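Local coordinates for protein phosphatidylglycerophosphatase B (Bacillus subtilis, PDB 6FMX) that removes the terminal phosphate of phosphatidylglycerophosphate to give phosphatidylglycerol and also acts on undecaprenyl pyrophosphate, helping to supply the lipid carrier undecaprenyl phosphate, at residues Leu28-Leu33 with Ser135-His140; Phe104-Leu109 with Leu203-Leu208; Glu47-Ala52 with His190-Val195. All coordinates share one frame; numbering follows the deposited sequence.

Following the chain from the N terminus, contact 1 opens on helix 21-36, contact 3 on helix 40-54 and contact 2 on helix 96-118; they close in the order 135-140, 190-195, 203-208. Each closes a long, mostly helical loop. Contact 1 crosses the other two, because both of them open inside it and close beyond it, and contacts 2 and 3 cross as well, so none nests inside another. Contacts 1 and 3 share the tungstate site, their centres about 13 Å apart, and bring phosphatase motifs II and III together. Contact 2 lies about 23 Å from contact 3, centre to centre, farther along helix 192-215, where that helix packs against helix 96-118.

Contact 1. Residues Leu28-Leu33 with Ser135-His140; sequences LFFLIL and SFPSGH. With WO4 (tungstate(VI)ion), chain G; OLC ((2R)-2,3-dihydroxypropyl (9Z)-octadec-9-enoate), chain C; OLC ((2R)-2,3-dihydroxypropyl (9Z)-octadec-9-enoate), chain D.
F30 and F136 meet at one corner of each ring, CE1 of F30 standing 3.5 Å from CE1 of F136. The planes are tilted by only 21°, but with centroids 5.5 Å apart the rings have slid past each other and barely overlap, so this is not a full stack. In both residues CG is anti to the backbone N (chi1 173° in F30, -175° in F136), which sends the two side chains across the gap in opposite directions. The remaining apolar contacts are looser: F30 CE1 reaches P137 CG at 4.2 Å, and L33 CB lies 4.4 Å from F136 CZ. A cis peptide precedes P137.

The bonds to tungstate in this contact all come from 135-140, where S138 is the N-cap of the helix. G139 N gives tungstate O2 a nearly straight bond of 2.9 Å, while O4 is gripped twice, by S138 OG and by H140 N. H140 ND1 adds a longer bond to O3, which lies at the edge of the ring and in its plane. The helix start, together with K115, R122 and R184, would probably favour an anion here, consistent with motif II holding the phosphate of a substrate, and H140 is the assigned proton donor.

Lipid contacts belong to 28-33. I32 CD1 touches C13 of one monoolein (OLC, chain C) at 3.5 Å and C17 of a second (OLC, chain D) at 3.7 Å; CG2 also meets the first and CG1 the second. With an alanine here, the two acyl chains would probably lose the branch they share and leave a gap.

Among its neighbours, F30 also packs on L114 of helix 96-118 and on S200 and L201 of helix 192-215; P137 rests on L114 and K115, and H140 on V180 and R184 of helix 166-186.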
loop_
_atom_site.group_PDB
_atom_site.type_symbol
_atom_site.label_atom_id
_atom_site.label_comp_id
_atom_site.label_asym_id
_atom_site.label_seq_id
_atom_site.Cartn_x
_atom_site.Cartn_y
_atom_site.Cartn_z
ATOM N N LEU A 28 12.304 -5.327 -9.519
ATOM C CA LEU A 28 12.274 -5.957 -10.833
ATOM C C LEU A 28 10.850 -6.333 -11.227
ATOM O O LEU A 28 10.475 -6.225 -12.399
ATOM C CB LEU A 28 13.179 -7.187 -10.839
ATOM C CG LEU A 28 14.672 -6.849 -10.757
ATOM C CD1 LEU A 28 15.525 -8.107 -10.691
ATOM C CD2 LEU A 28 15.081 -5.986 -11.933
ATOM N N PHE A 29 10.045 -6.776 -10.259
ATOM C CA PHE A 29 8.651 -7.088 -10.553
ATOM C C PHE A 29 7.903 -5.850 -11.023
ATOM O O PHE A 29 7.065 -5.930 -11.926
ATOM C CB PHE A 29 7.966 -7.683 -9.323
ATOM C CG PHE A 29 6.489 -7.907 -9.506
ATOM C CD1 PHE A 29 6.022 -8.973 -10.258
ATOM C CD2 PHE A 29 5.570 -7.041 -8.941
ATOM C CE1 PHE A 29 4.662 -9.178 -10.429
ATOM C CE2 PHE A 29 4.210 -7.245 -9.109
ATOM C CZ PHE A 29 3.757 -8.315 -9.858
ATOM N N PHE A 30 8.182 -4.694 -10.419
ATOM C CA PHE A 30 7.492 -3.478 -10.837
ATOM C C PHE A 30 7.861 -3.096 -12.266
ATOM O O PHE A 30 6.991 -2.696 -13.050
ATOM C CB PHE A 30 7.794 -2.321 -9.890
ATOM C CG PHE A 30 7.253 -1.009 -10.368
ATOM C CD1 PHE A 30 5.925 -0.676 -10.154
ATOM C CD2 PHE A 30 8.064 -0.106 -11.031
ATOM C CE1 PHE A 30 5.419 0.528 -10.603
ATOM C CE2 PHE A 30 7.558 1.104 -11.477
ATOM C CZ PHE A 30 6.235 1.419 -11.264
ATOM N N LEU A 31 9.151 -3.185 -12.613
ATOM C CA LEU A 31 9.576 -2.849 -13.970
ATOM C C LEU A 31 8.891 -3.737 -14.993
ATOM O O LEU A 31 8.440 -3.263 -16.043
ATOM C CB LEU A 31 11.096 -2.978 -14.108
ATOM C CG LEU A 31 12.005 -2.080 -13.271
ATOM C CD1 LEU A 31 13.490 -2.367 -13.571
ATOM C CD2 LEU A 31 11.672 -0.627 -13.539
ATOM N N ILE A 32 8.815 -5.033 -14.704
ATOM C CA ILE A 32 8.189 -5.963 -15.629
ATOM C C ILE A 32 6.709 -5.633 -15.786
ATOM O O ILE A 32 6.171 -5.642 -16.899
ATOM C CB ILE A 32 8.430 -7.405 -15.152
ATOM C CG1 ILE A 32 9.873 -7.795 -15.484
ATOM C CG2 ILE A 32 7.457 -8.362 -15.800
ATOM C CD1 ILE A 32 10.328 -9.055 -14.816
ATOM N N LEU A 33 6.042 -5.291 -14.679
ATOM C CA LEU A 33 4.643 -4.873 -14.754
ATOM C C LEU A 33 4.483 -3.565 -15.522
ATOM O O LEU A 33 3.554 -3.423 -16.329
ATOM C CB LEU A 33 4.060 -4.727 -13.349
ATOM C CG LEU A 33 3.157 -5.837 -12.841
ATOM C CD1 LEU A 33 2.535 -5.407 -11.525
ATOM C CD2 LEU A 33 2.083 -6.121 -13.876
ATOM N N SER A 135 -3.829 6.053 -13.399
ATOM C CA SER A 135 -4.216 4.794 -12.769
ATOM C C SER A 135 -3.043 4.012 -12.182
ATOM O O SER A 135 -3.221 3.303 -11.188
ATOM C CB SER A 135 -4.947 3.915 -13.786
ATOM O OG SER A 135 -5.798 3.001 -13.136
ATOM N N PHE A 136 -1.847 4.108 -12.768
ATOM C CA PHE A 136 -0.746 3.203 -12.436
ATOM C C PHE A 136 0.451 3.970 -11.872
ATOM O O PHE A 136 0.939 4.903 -12.524
ATOM C CB PHE A 136 -0.301 2.408 -13.693
ATOM C CG PHE A 136 0.767 1.363 -13.419
ATOM C CD1 PHE A 136 2.110 1.699 -13.455
ATOM C CD2 PHE A 136 0.421 0.047 -13.142
ATOM C CE1 PHE A 136 3.094 0.746 -13.200
ATOM C CE2 PHE A 136 1.404 -0.920 -12.897
ATOM C CZ PHE A 136 2.736 -0.566 -12.927
ATOM N N PRO A 137 0.982 3.585 -10.699
ATOM C CA PRO A 137 0.514 2.522 -9.796
ATOM C C PRO A 137 -0.554 3.029 -8.826
ATOM O O PRO A 137 -0.647 4.243 -8.641
ATOM C CB PRO A 137 1.783 2.112 -9.038
ATOM C CG PRO A 137 2.655 3.336 -9.065
ATOM C CD PRO A 137 2.288 4.134 -10.293
ATOM N N SER A 138 -1.329 2.125 -8.213
ATOM C CA SER A 138 -2.408 2.538 -7.319
ATOM C C SER A 138 -1.849 3.133 -6.035
ATOM O O SER A 138 -1.076 2.485 -5.327
ATOM C CB SER A 138 -3.317 1.350 -6.991
ATOM O OG SER A 138 -4.103 1.625 -5.839
ATOM N N GLY A 139 -2.255 4.363 -5.724
ATOM C CA GLY A 139 -1.741 5.012 -4.530
ATOM C C GLY A 139 -2.254 4.390 -3.241
ATOM O O GLY A 139 -1.504 4.261 -2.275
ATOM N N HIS A 140 -3.538 4.004 -3.208
ATOM C CA HIS A 140 -4.063 3.359 -2.001
ATOM C C HIS A 140 -3.319 2.062 -1.713
ATOM O O HIS A 140 -2.999 1.761 -0.556
ATOM C CB HIS A 140 -5.566 3.083 -2.138
ATOM C CG HIS A 140 -6.451 4.245 -1.795
ATOM N ND1 HIS A 140 -6.392 5.458 -2.449
ATOM C CD2 HIS A 140 -7.467 4.353 -0.902
ATOM C CE1 HIS A 140 -7.312 6.268 -1.959
ATOM N NE2 HIS A 140 -7.982 5.621 -1.022
HETATM W W WO4 G . -5.539 5.771 -6.172
HETATM O O1 WO4 G . -7.329 5.979 -7.123
HETATM O O2 WO4 G . -3.994 5.900 -7.481
HETATM O O3 WO4 G . -5.292 7.334 -4.890
HETATM O O4 WO4 G . -5.512 3.956 -5.316
HETATM C C18 OLC C . 10.045 -11.932 -7.538
HETATM C C10 OLC C . 7.651 -12.545 -11.916
HETATM C C9 OLC C . 6.603 -12.475 -12.709
HETATM C C17 OLC C . 10.518 -12.591 -8.834
HETATM C C11 OLC C . 8.576 -11.346 -11.693
HETATM C C8 OLC C . 6.264 -11.170 -13.429
HETATM C C24 OLC C . 2.173 -11.825 -23.511
HETATM C C16 OLC C . 11.948 -12.188 -9.208
HETATM C C12 OLC C . 9.974 -11.730 -12.182
HETATM C C7 OLC C . 4.848 -11.246 -14.005
HETATM C C15 OLC C . 12.058 -10.702 -9.554
HETATM C C13 OLC C . 11.045 -10.696 -11.850
HETATM C C6 OLC C . 4.320 -9.835 -14.274
HETATM C C14 OLC C . 10.889 -10.223 -10.414
HETATM C C5 OLC C . 2.795 -9.840 -14.210
HETATM C C4 OLC C . 2.233 -9.339 -15.535
HETATM C C3 OLC C . 2.223 -10.485 -16.544
HETATM C C2 OLC C . 3.206 -10.156 -17.660
HETATM C C21 OLC C . 2.574 -11.559 -21.080
HETATM C C1 OLC C . 2.956 -11.108 -18.822
HETATM C C22 OLC C . 2.788 -10.935 -22.438
HETATM O O19 OLC C . 2.721 -12.251 -18.611
HETATM O O25 OLC C . 2.043 -11.061 -24.680
HETATM O O23 OLC C . 2.137 -9.703 -22.417
HETATM O O20 OLC C . 2.998 -10.625 -20.132
HETATM C C18 OLC D . 13.797 -9.877 -16.801
HETATM C C10 OLC D . 11.607 -3.451 -19.103
HETATM C C9 OLC D . 11.693 -2.145 -18.947
HETATM C C17 OLC D . 13.986 -9.367 -15.375
HETATM C C11 OLC D . 11.055 -4.324 -17.984
HETATM C C8 OLC D . 11.243 -1.490 -17.643
HETATM C C24 OLC D . 4.192 2.160 -26.244
HETATM C C16 OLC D . 14.555 -7.952 -15.431
HETATM C C12 OLC D . 12.036 -5.451 -17.681
HETATM C C7 OLC D . 10.818 -0.043 -17.894
HETATM C C15 OLC D . 13.548 -7.026 -16.110
HETATM C C13 OLC D . 13.441 -4.887 -17.460
HETATM C C6 OLC D . 9.369 -0.020 -18.374
HETATM C C14 OLC D . 14.204 -5.672 -16.388
HETATM C C5 OLC D . 9.156 1.212 -19.251
HETATM C C4 OLC D . 7.872 1.050 -20.054
HETATM C C3 OLC D . 8.200 0.501 -21.438
HETATM C C2 OLC D . 6.915 0.361 -22.247
HETATM C C21 OLC D . 5.416 3.109 -24.316
HETATM C C1 OLC D . 6.550 1.710 -22.860
HETATM C C22 OLC D . 5.236 3.182 -25.818
HETATM O O19 OLC D . 7.024 2.709 -22.435
HETATM O O25 OLC D . 3.188 2.831 -26.952
HETATM O O23 OLC D . 4.792 4.466 -26.147
HETATM O O20 OLC D . 5.664 1.784 -23.941
#

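Contact 2. Residues Phe104-Leu109 with Leu203-Leu208; sequences FGTDRL and LLLFFL. With OLC ((2R)-2,3-dihydroxypropyl (9Z)-octadec-9-enoate), chain E; OLC ((2R)-2,3-dihydroxypropyl (9Z)-octadec-9-enoate), chain F.
L205 carries the whole contact on its side, meeting D107 with one methyl and T106 with the other. CD1 makes the closer approach, 3.4 Å from D107 OD1 and 3.6 Å from D107 CA, so it is pressed against both the carboxylate and the backbone of helix 96-118. CG of L205 is anti to its own carbonyl carbon (chi1 -68°), which aims the fork at these two residues. CD2 is less tightly held, 4.0 Å from T106 CG2. Here two transmembrane helices of the PAP2 family region pack, their nearest CA atoms (D107 and L205) 7.2 Å apart.

The loose side of 104-109 faces lipid. G105 has no side chain, and monoolein O19 (OLC, chain E) occupies the place where a CB would collide with it. R108 bends at chi2 and chi3 to bring its guanidinium to O23 of a second monoolein (OLC, chain F), but the NE-O23 separation is implausibly short, its detail doubtful. T106 OG1 turns back to bond L102 O on its own helix.

Nearby, D107 also packs on M142 and C146 of helix 139-158, R108 NH1 bonds N143 OD1, F104 leans on helix 74-92, and L203 and L204 touch helix 21-36.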
loop_
_atom_site.group_PDB
_atom_site.type_symbol
_atom_site.label_atom_id
_atom_site.label_comp_id
_atom_site.label_asym_id
_atom_site.label_seq_id
_atom_site.Cartn_x
_atom_site.Cartn_y
_atom_site.Cartn_z
ATOM N N PHE A 104 6.560 7.399 4.464
ATOM C CA PHE A 104 5.252 7.714 3.893
ATOM C C PHE A 104 5.362 8.815 2.847
ATOM O O PHE A 104 4.800 8.704 1.750
ATOM C CB PHE A 104 4.283 8.140 4.989
ATOM C CG PHE A 104 2.911 8.488 4.478
ATOM C CD1 PHE A 104 2.186 7.572 3.734
ATOM C CD2 PHE A 104 2.357 9.729 4.729
ATOM C CE1 PHE A 104 0.920 7.886 3.259
ATOM C CE2 PHE A 104 1.093 10.048 4.257
ATOM C CZ PHE A 104 0.374 9.124 3.523
ATOM N N GLY A 105 6.059 9.901 3.188
ATOM C CA GLY A 105 6.235 10.980 2.233
ATOM C C GLY A 105 6.976 10.530 0.992
ATOM O O GLY A 105 6.601 10.878 -0.130
ATOM N N THR A 106 8.041 9.741 1.179
ATOM C CA THR A 106 8.734 9.131 0.048
ATOM C C THR A 106 7.760 8.339 -0.807
ATOM O O THR A 106 7.782 8.409 -2.040
ATOM C CB THR A 106 9.845 8.209 0.555
ATOM O OG1 THR A 106 10.789 8.966 1.321
ATOM C CG2 THR A 106 10.557 7.525 -0.610
ATOM N N ASP A 107 6.892 7.576 -0.144
ATOM C CA ASP A 107 5.930 6.747 -0.845
ATOM C C ASP A 107 4.986 7.589 -1.693
ATOM O O ASP A 107 4.739 7.278 -2.863
ATOM C CB ASP A 107 5.157 5.925 0.177
ATOM C CG ASP A 107 4.224 4.952 -0.463
ATOM O OD1 ASP A 107 4.689 3.838 -0.767
ATOM O OD2 ASP A 107 3.039 5.303 -0.666
ATOM N N ARG A 108 4.446 8.660 -1.117
ATOM C CA ARG A 108 3.510 9.495 -1.856
ATOM C C ARG A 108 4.205 10.198 -3.011
ATOM O O ARG A 108 3.635 10.332 -4.103
ATOM C CB ARG A 108 2.869 10.507 -0.912
ATOM C CG ARG A 108 2.052 9.870 0.190
ATOM C CD ARG A 108 0.884 9.107 -0.396
ATOM N NE ARG A 108 0.007 9.993 -1.151
ATOM C CZ ARG A 108 -0.812 9.594 -2.117
ATOM N NH1 ARG A 108 -0.874 8.311 -2.457
ATOM N NH2 ARG A 108 -1.571 10.486 -2.742
ATOM N N LEU A 109 5.442 10.648 -2.789
ATOM C CA LEU A 109 6.183 11.324 -3.846
ATOM C C LEU A 109 6.465 10.383 -5.011
ATOM O O LEU A 109 6.299 10.760 -6.178
ATOM C CB LEU A 109 7.488 11.894 -3.289
ATOM C CG LEU A 109 8.355 12.697 -4.261
ATOM C CD1 LEU A 109 7.518 13.729 -5.000
ATOM C CD2 LEU A 109 9.522 13.364 -3.537
ATOM N N LEU A 203 5.793 -2.212 -0.563
ATOM C CA LEU A 203 6.528 -3.243 0.162
ATOM C C LEU A 203 8.033 -3.024 0.054
ATOM O O LEU A 203 8.774 -3.242 1.021
ATOM C CB LEU A 203 6.141 -4.616 -0.384
ATOM C CG LEU A 203 6.008 -5.859 0.498
ATOM C CD1 LEU A 203 5.391 -5.542 1.857
ATOM C CD2 LEU A 203 5.174 -6.893 -0.249
ATOM N N LEU A 204 8.499 -2.594 -1.120
ATOM C CA LEU A 204 9.909 -2.263 -1.288
ATOM C C LEU A 204 10.340 -1.182 -0.302
ATOM O O LEU A 204 11.377 -1.306 0.361
ATOM C CB LEU A 204 10.159 -1.821 -2.734
ATOM C CG LEU A 204 11.595 -1.613 -3.221
ATOM C CD1 LEU A 204 11.609 -1.808 -4.721
ATOM C CD2 LEU A 204 12.074 -0.222 -2.895
ATOM N N LEU A 205 9.556 -0.101 -0.196
ATOM C CA LEU A 205 9.900 0.973 0.733
ATOM C C LEU A 205 9.884 0.495 2.176
ATOM O O LEU A 205 10.716 0.935 2.981
ATOM C CB LEU A 205 8.946 2.153 0.553
ATOM C CG LEU A 205 9.127 2.857 -0.794
ATOM C CD1 LEU A 205 8.036 3.888 -1.037
ATOM C CD2 LEU A 205 10.490 3.511 -0.834
ATOM N N PHE A 206 8.946 -0.393 2.516
ATOM C CA PHE A 206 8.938 -1.013 3.837
ATOM C C PHE A 206 10.247 -1.743 4.112
ATOM O O PHE A 206 10.891 -1.527 5.148
ATOM C CB PHE A 206 7.753 -1.978 3.953
ATOM C CG PHE A 206 7.941 -3.066 4.993
ATOM C CD1 PHE A 206 7.982 -2.759 6.344
ATOM C CD2 PHE A 206 8.065 -4.395 4.612
ATOM C CE1 PHE A 206 8.145 -3.756 7.298
ATOM C CE2 PHE A 206 8.231 -5.393 5.556
ATOM C CZ PHE A 206 8.273 -5.075 6.900
ATOM N N PHE A 207 10.648 -2.634 3.199
ATOM C CA PHE A 207 11.868 -3.402 3.425
ATOM C C PHE A 207 13.081 -2.492 3.519
ATOM O O PHE A 207 14.014 -2.764 4.288
ATOM C CB PHE A 207 12.059 -4.442 2.325
ATOM C CG PHE A 207 11.215 -5.663 2.508
ATOM C CD1 PHE A 207 11.413 -6.500 3.594
ATOM C CD2 PHE A 207 10.214 -5.973 1.601
ATOM C CE1 PHE A 207 10.634 -7.627 3.770
ATOM C CE2 PHE A 207 9.435 -7.098 1.769
ATOM C CZ PHE A 207 9.643 -7.926 2.856
ATOM N N LEU A 208 13.084 -1.396 2.759
ATOM C CA LEU A 208 14.211 -0.470 2.825
ATOM C C LEU A 208 14.309 0.197 4.192
ATOM O O LEU A 208 15.401 0.277 4.772
ATOM C CB LEU A 208 14.097 0.588 1.731
ATOM C CG LEU A 208 14.426 0.149 0.303
ATOM C CD1 LEU A 208 14.311 1.346 -0.620
ATOM C CD2 LEU A 208 15.829 -0.443 0.227
HETATM C C18 OLC E . 19.828 1.126 3.881
HETATM C C10 OLC E . 12.954 5.516 4.050
HETATM C C9 OLC E . 12.721 6.744 3.634
HETATM C C17 OLC E . 18.704 1.809 3.106
HETATM C C11 OLC E . 14.137 4.712 3.521
HETATM C C8 OLC E . 13.624 7.431 2.605
HETATM C C24 OLC E . 4.351 14.549 -0.726
HETATM C C16 OLC E . 18.999 3.307 3.025
HETATM C C12 OLC E . 15.075 4.385 4.682
HETATM C C7 OLC E . 13.845 8.885 3.038
HETATM C C15 OLC E . 17.688 4.085 3.117
HETATM C C13 OLC E . 16.220 5.391 4.714
HETATM C C6 OLC E . 13.722 9.840 1.845
HETATM C C14 OLC E . 17.548 4.661 4.525
HETATM C C5 OLC E . 12.938 11.096 2.246
HETATM C C4 OLC E . 12.194 11.718 1.056
HETATM C C3 OLC E . 10.967 12.481 1.570
HETATM C C2 OLC E . 10.095 12.914 0.391
HETATM C C21 OLC E . 6.607 14.207 0.382
HETATM C C1 OLC E . 8.857 13.670 0.876
HETATM C C22 OLC E . 5.730 13.914 -0.831
HETATM O O19 OLC E . 8.654 13.805 2.034
HETATM O O25 OLC E . 3.824 14.632 -2.025
HETATM O O23 OLC E . 6.349 14.426 -1.976
HETATM O O20 OLC E . 7.945 14.201 -0.045
HETATM C C10 OLC F . 9.360 13.805 8.864
HETATM C C9 OLC F . 8.604 13.801 7.770
HETATM C C11 OLC F . 10.852 14.008 8.750
HETATM C C8 OLC F . 9.236 13.999 6.414
HETATM C C24 OLC F . -2.016 13.711 -0.598
HETATM C C12 OLC F . 11.541 12.654 8.633
HETATM C C7 OLC F . 8.215 14.607 5.460
HETATM C C6 OLC F . 6.803 14.145 5.802
HETATM C C5 OLC F . 5.987 13.901 4.537
HETATM C C4 OLC F . 4.570 14.440 4.689
HETATM C C3 OLC F . 3.557 13.505 4.038
HETATM C C2 OLC F . 3.312 13.891 2.583
HETATM C C21 OLC F . 0.099 14.268 0.591
HETATM C C1 OLC F . 1.869 13.622 2.225
HETATM C C22 OLC F . -0.765 13.133 0.052
HETATM O O19 OLC F . 1.073 13.269 3.079
HETATM O O25 OLC F . -1.673 14.297 -1.859
HETATM O O23 OLC F . -0.023 12.388 -0.921
HETATM O O20 OLC F . 1.414 13.782 0.853
#

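Contact 3. Residues Glu47-Ala52 with His190-Val195; sequences EAISKA and HFVTDV. With WO4 (tungstate(VI)ion), chain G.
F191 and V192 rest directly on E47, I49 and S50 of helix 40-54, while H190 joins S50 through a water.

H190 comes first. Its carbonyl O accepts a 2.7 Å bond from the water, which in turn accepts one of 2.7 Å from S50 OG, so the water pairs the S50 hydroxyl with the H190 carbonyl. The CB of H190 is directed away from 47-52, and its NE2 lies 2.6 Å from the tungsten, which is in the ring plane. NE2 is nearly opposite O3 across the metal, consistent with the histidine being the nucleophile, though a very short NE2-O4 separation makes the detail doubtful.

F191 takes the N-cap position. Its ring lies obliquely beside helix 40-54, with CE1 4.3 Å from E47 N and CD1 4.4 Å from S50 CB, both loose contacts. V192 packs more closely: its CG2 stands 3.6 Å from I49 CG2, the two side chains crossing at about a right angle. The I49 methyl is anti to its backbone N and the V192 methyl anti to its carbonyl carbon, which turns each toward the other.

T193 leaves this interface and bonds D46 through OG1. D194 then folds back: its OD2 takes the F191 N-H at 2.9 Å from above the carboxylate plane, 45° out of it, the half of a capping box in which the N3 side chain accepts. That oxygen lies at the H190 ring edge, 3.7 Å from ND1, too long for a direct bond. ND1 bonds S135 O weakly and S135 OG bonds D194 OD2, so support from D194 could be relayed through S135; OD1 is salt-bridged to R120.

In the fold, the contact joins helix 40-54, probably on the extracellular side, to the start of helix 192-215, with V192 and V195 also packing on V185 of helix 166-186.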
loop_
_atom_site.group_PDB
_atom_site.type_symbol
_atom_site.label_atom_id
_atom_site.label_comp_id
_atom_site.label_asym_id
_atom_site.label_seq_id
_atom_site.Cartn_x
_atom_site.Cartn_y
_atom_site.Cartn_z
ATOM N N GLU A 47 -9.017 -5.558 -18.115
ATOM C CA GLU A 47 -10.417 -5.216 -18.357
ATOM C C GLU A 47 -11.349 -6.343 -17.920
ATOM O O GLU A 47 -12.395 -6.092 -17.312
ATOM C CB GLU A 47 -10.631 -4.890 -19.836
ATOM C CG GLU A 47 -12.100 -4.880 -20.256
ATOM C CD GLU A 47 -12.339 -4.203 -21.601
ATOM O OE1 GLU A 47 -11.398 -3.591 -22.148
ATOM O OE2 GLU A 47 -13.477 -4.289 -22.113
ATOM N N ALA A 48 -10.994 -7.593 -18.231
ATOM C CA ALA A 48 -11.884 -8.708 -17.919
ATOM C C ALA A 48 -12.037 -8.897 -16.416
ATOM O O ALA A 48 -13.127 -9.242 -15.934
ATOM C CB ALA A 48 -11.374 -9.996 -18.565
ATOM N N ILE A 49 -10.958 -8.684 -15.658
ATOM C CA ILE A 49 -11.033 -8.848 -14.209
ATOM C C ILE A 49 -11.793 -7.686 -13.589
ATOM O O ILE A 49 -12.599 -7.868 -12.670
ATOM C CB ILE A 49 -9.617 -8.991 -13.614
ATOM C CG1 ILE A 49 -8.983 -10.297 -14.089
ATOM C CG2 ILE A 49 -9.653 -8.949 -12.091
ATOM C CD1 ILE A 49 -7.533 -10.460 -13.687
ATOM N N SER A 50 -11.559 -6.476 -14.094
ATOM C CA SER A 50 -12.272 -5.303 -13.607
ATOM C C SER A 50 -13.778 -5.479 -13.760
ATOM O O SER A 50 -14.543 -5.261 -12.810
ATOM C CB SER A 50 -11.793 -4.065 -14.365
ATOM O OG SER A 50 -12.402 -2.892 -13.863
ATOM N N LYS A 51 -14.221 -5.894 -14.951
ATOM C CA LYS A 51 -15.652 -6.086 -15.188
ATOM C C LYS A 51 -16.194 -7.283 -14.416
ATOM O O LYS A 51 -17.321 -7.238 -13.903
ATOM C CB LYS A 51 -15.922 -6.235 -16.686
ATOM C CG LYS A 51 -15.743 -4.940 -17.457
ATOM C CD LYS A 51 -15.905 -5.140 -18.966
ATOM C CE LYS A 51 -16.174 -3.828 -19.662
ATOM N NZ LYS A 51 -16.375 -4.016 -21.125
ATOM N N ALA A 52 -15.411 -8.360 -14.308
ATOM C CA ALA A 52 -15.865 -9.511 -13.532
ATOM C C ALA A 52 -16.116 -9.138 -12.076
ATOM O O ALA A 52 -17.031 -9.684 -11.446
ATOM C CB ALA A 52 -14.847 -10.649 -13.626
ATOM N N HIS A 190 -9.211 1.075 -9.999
ATOM C CA HIS A 190 -7.894 0.617 -10.388
ATOM C C HIS A 190 -8.034 -0.725 -11.079
ATOM O O HIS A 190 -8.961 -1.498 -10.799
ATOM C CB HIS A 190 -6.945 0.489 -9.191
ATOM C CG HIS A 190 -6.458 1.803 -8.654
ATOM N ND1 HIS A 190 -5.642 2.645 -9.375
ATOM C CD2 HIS A 190 -6.641 2.397 -7.454
ATOM C CE1 HIS A 190 -5.368 3.718 -8.657
ATOM N NE2 HIS A 190 -5.945 3.585 -7.477
ATOM N N PHE A 191 -7.098 -0.991 -11.980
ATOM C CA PHE A 191 -6.900 -2.329 -12.498
ATOM C C PHE A 191 -6.083 -3.144 -11.504
ATOM O O PHE A 191 -5.334 -2.603 -10.685
ATOM C CB PHE A 191 -6.155 -2.298 -13.832
ATOM C CG PHE A 191 -6.900 -1.611 -14.943
ATOM C CD1 PHE A 191 -7.993 -2.218 -15.541
ATOM C CD2 PHE A 191 -6.480 -0.379 -15.418
ATOM C CE1 PHE A 191 -8.664 -1.596 -16.585
ATOM C CE2 PHE A 191 -7.150 0.244 -16.466
ATOM C CZ PHE A 191 -8.236 -0.367 -17.046
ATOM N N VAL A 192 -6.205 -4.468 -11.610
ATOM C CA VAL A 192 -5.413 -5.353 -10.762
ATOM C C VAL A 192 -3.928 -5.025 -10.886
ATOM O O VAL A 192 -3.202 -4.980 -9.886
ATOM C CB VAL A 192 -5.707 -6.825 -11.112
ATOM C CG1 VAL A 192 -4.540 -7.735 -10.708
ATOM C CG2 VAL A 192 -6.977 -7.268 -10.427
ATOM N N THR A 193 -3.453 -4.772 -12.107
ATOM C CA THR A 193 -2.025 -4.502 -12.260
ATOM C C THR A 193 -1.616 -3.186 -11.611
ATOM O O THR A 193 -0.475 -3.064 -11.144
ATOM C CB THR A 193 -1.629 -4.509 -13.738
ATOM O OG1 THR A 193 -2.526 -3.671 -14.477
ATOM C CG2 THR A 193 -1.671 -5.928 -14.285
ATOM N N ASP A 194 -2.505 -2.182 -11.589
ATOM C CA ASP A 194 -2.223 -0.983 -10.802
ATOM C C ASP A 194 -2.000 -1.340 -9.341
ATOM O O ASP A 194 -1.132 -0.763 -8.673
ATOM C CB ASP A 194 -3.364 0.036 -10.879
ATOM C CG ASP A 194 -3.721 0.439 -12.283
ATOM O OD1 ASP A 194 -2.827 0.468 -13.158
ATOM O OD2 ASP A 194 -4.912 0.773 -12.483
ATOM N N VAL A 195 -2.811 -2.265 -8.824
ATOM C CA VAL A 195 -2.728 -2.653 -7.419
ATOM C C VAL A 195 -1.431 -3.407 -7.152
ATOM O O VAL A 195 -0.714 -3.123 -6.183
ATOM C CB VAL A 195 -3.960 -3.485 -7.030
ATOM C CG1 VAL A 195 -3.752 -4.154 -5.673
ATOM C CG2 VAL A 195 -5.207 -2.592 -7.016
HETATM W W WO4 G . -5.539 5.771 -6.172
HETATM O O1 WO4 G . -7.329 5.979 -7.123
HETATM O O2 WO4 G . -3.994 5.900 -7.481
HETATM O O3 WO4 G . -5.292 7.334 -4.890
HETATM O O4 WO4 G . -5.512 3.956 -5.316
HETATM O O HOH W 1 -11.507 -2.102 -11.406
#